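Local coordinates for SusD homolog (Bacteroides thetaiotaomicron, PDB 4MRU), which probably binds mucin O-glycans at the cell surface as a SusD-like lipoprotein with a TPR-like helical fold, at residues Lys93-Ala96 with Val97-His100. Residues are numbered along the deposited sequence; the frame is centred on the assembly and turned at random.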
loop_
_atom_site.group_PDB
_atom_site.type_symbol
_atom_site.label_atom_id
_atom_site.label_comp_id
_atom_site.label_asym_id
_atom_site.label_seq_id
_atom_site.Cartn_x
_atom_site.Cartn_y
_atom_site.Cartn_z
ATOM N N LYS A 93 8.852 -17.002 12.783
ATOM C CA LYS A 93 9.672 -17.282 11.588
ATOM C C LYS A 93 10.978 -16.496 11.654
ATOM O O LYS A 93 12.060 -17.049 11.397
ATOM C CB LYS A 93 8.905 -16.962 10.323
ATOM C CG LYS A 93 7.642 -17.790 10.114
ATOM C CD LYS A 93 6.894 -17.233 8.902
ATOM C CE LYS A 93 5.608 -18.004 8.594
ATOM N NZ LYS A 93 4.749 -18.080 9.793
ATOM N N TYR A 94 10.876 -15.224 12.032
ATOM C CA TYR A 94 12.044 -14.352 12.194
ATOM C C TYR A 94 13.023 -14.947 13.192
ATOM O O TYR A 94 14.219 -15.074 12.903
ATOM C CB TYR A 94 11.634 -12.937 12.642
ATOM C CG TYR A 94 12.824 -11.977 12.744
ATOM C CD1 TYR A 94 13.465 -11.544 11.598
ATOM C CD2 TYR A 94 13.303 -11.533 13.967
ATOM C CE1 TYR A 94 14.553 -10.688 11.658
ATOM C CE2 TYR A 94 14.406 -10.657 14.040
ATOM C CZ TYR A 94 15.034 -10.266 12.867
ATOM O OH TYR A 94 16.129 -9.441 12.833
ATOM N N TYR A 95 12.523 -15.366 14.351
ATOM C CA TYR A 95 13.408 -15.914 15.375
ATOM C C TYR A 95 13.952 -17.297 15.029
ATOM O O TYR A 95 15.040 -17.649 15.489
ATOM C CB TYR A 95 12.709 -15.906 16.753
ATOM C CG TYR A 95 12.666 -14.483 17.389
ATOM C CD1 TYR A 95 13.823 -13.694 17.467
ATOM C CD2 TYR A 95 11.484 -13.951 17.952
ATOM C CE1 TYR A 95 13.802 -12.420 18.036
ATOM C CE2 TYR A 95 11.463 -12.679 18.531
ATOM C CZ TYR A 95 12.623 -11.919 18.561
ATOM O OH TYR A 95 12.638 -10.673 19.126
ATOM N N ALA A 96 13.254 -18.071 14.191
ATOM C CA ALA A 96 13.782 -19.348 13.717
ATOM C C ALA A 96 15.047 -19.118 12.895
ATOM O O ALA A 96 16.057 -19.824 13.054
ATOM C CB ALA A 96 12.740 -20.123 12.904
ATOM N N VAL A 97 15.019 -18.109 12.039
ATOM C CA VAL A 97 16.202 -17.797 11.263
ATOM C C VAL A 97 17.348 -17.432 12.160
ATOM O O VAL A 97 18.489 -17.937 11.967
ATOM C CB VAL A 97 15.967 -16.631 10.269
ATOM C CG1 VAL A 97 17.238 -16.317 9.501
ATOM C CG2 VAL A 97 14.843 -16.963 9.306
ATOM N N LEU A 98 17.068 -16.565 13.142
ATOM C CA LEU A 98 18.108 -16.095 14.059
ATOM C C LEU A 98 18.656 -17.203 14.945
ATOM O O LEU A 98 19.828 -17.225 15.230
ATOM C CB LEU A 98 17.585 -14.975 14.939
ATOM C CG LEU A 98 17.828 -13.544 14.435
ATOM C CD1 LEU A 98 17.381 -13.269 12.996
ATOM C CD2 LEU A 98 17.123 -12.629 15.426
ATOM N N GLN A 99 17.857 -18.177 15.304
ATOM C CA GLN A 99 18.381 -19.208 16.166
ATOM C C GLN A 99 19.085 -20.334 15.364
ATOM O O GLN A 99 19.960 -21.027 15.906
ATOM C CB GLN A 99 17.274 -19.661 17.140
ATOM C CG GLN A 99 16.452 -20.860 16.763
ATOM C CD GLN A 99 15.228 -21.014 17.655
ATOM O OE1 GLN A 99 14.627 -20.022 18.123
ATOM N NE2 GLN A 99 14.849 -22.263 17.897
ATOM N N HIS A 100 18.837 -20.450 14.058
ATOM C CA HIS A 100 19.472 -21.526 13.270
ATOM C C HIS A 100 20.607 -21.099 12.352
ATOM O O HIS A 100 21.414 -21.935 11.978
ATOM C CB HIS A 100 18.447 -22.209 12.386
ATOM C CG HIS A 100 17.488 -23.051 13.130
ATOM N ND1 HIS A 100 16.351 -22.535 13.709
ATOM C CD2 HIS A 100 17.491 -24.377 13.403
ATOM C CE1 HIS A 100 15.692 -23.509 14.312
ATOM N NE2 HIS A 100 16.362 -24.634 14.140
#
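CG of Tyr94 is anti to the backbone N (chi1 -177°), which carries the ring toward the C-terminal end of the helix, where the side chain of Leu98, one turn on, meets it. The isobutyl group forks against the phenol. Leu98 CD1 sits over one face in a CH-pi contact, 4.1 Å from the centroid of the Tyr94 ring and 20° off its normal, while Leu98 CD2 reaches the rim, 3.6 Å from Tyr94 CE2. The same CD2 also comes within 4.0 Å of CD1 of Tyr95, whose ring is set obliquely to it, so a single methyl bridges two neighbouring tyrosines.

The pair illustrates i to i+4 side-chain pairing along an alpha-helix, here in the last two turns of helix 81-100. Regular backbone bonds underlie it: Leu98 N donates to Tyr94 O at 3.2 Å, and Gln99 N to Tyr95 O at 2.9 Å. At the C-terminal end a side chain joins in. His100, with CG beside its backbone N, turns its imidazole back and gives its ND1 hydrogen to Ala96 O at 2.8 Å, with the N-H...O angle at 156° and the acceptor almost in the ring plane. His100 N and Gln99 N add weak bonds to this oxygen.

Beyond the two turns, Arg114 makes a cation-pi contact with Tyr94, Leu107 of helix 104-125 touches Leu98, and Tyr22 stacks on His100. Tyr95 OH is hydrogen-bonded to Val133 O.

The chemistry thus divides along the helix: apolar and pi contacts join Tyr94 and Leu98 beside helix 104-125, whereas at the terminus the imidazole bond to Ala96 O supplements weakening main-chain bonds and probably helps, with the Tyr22 stack, to fix the rotation of the ring; it implies that ND1 carries a hydrogen, leaving the state of NE2 undecided.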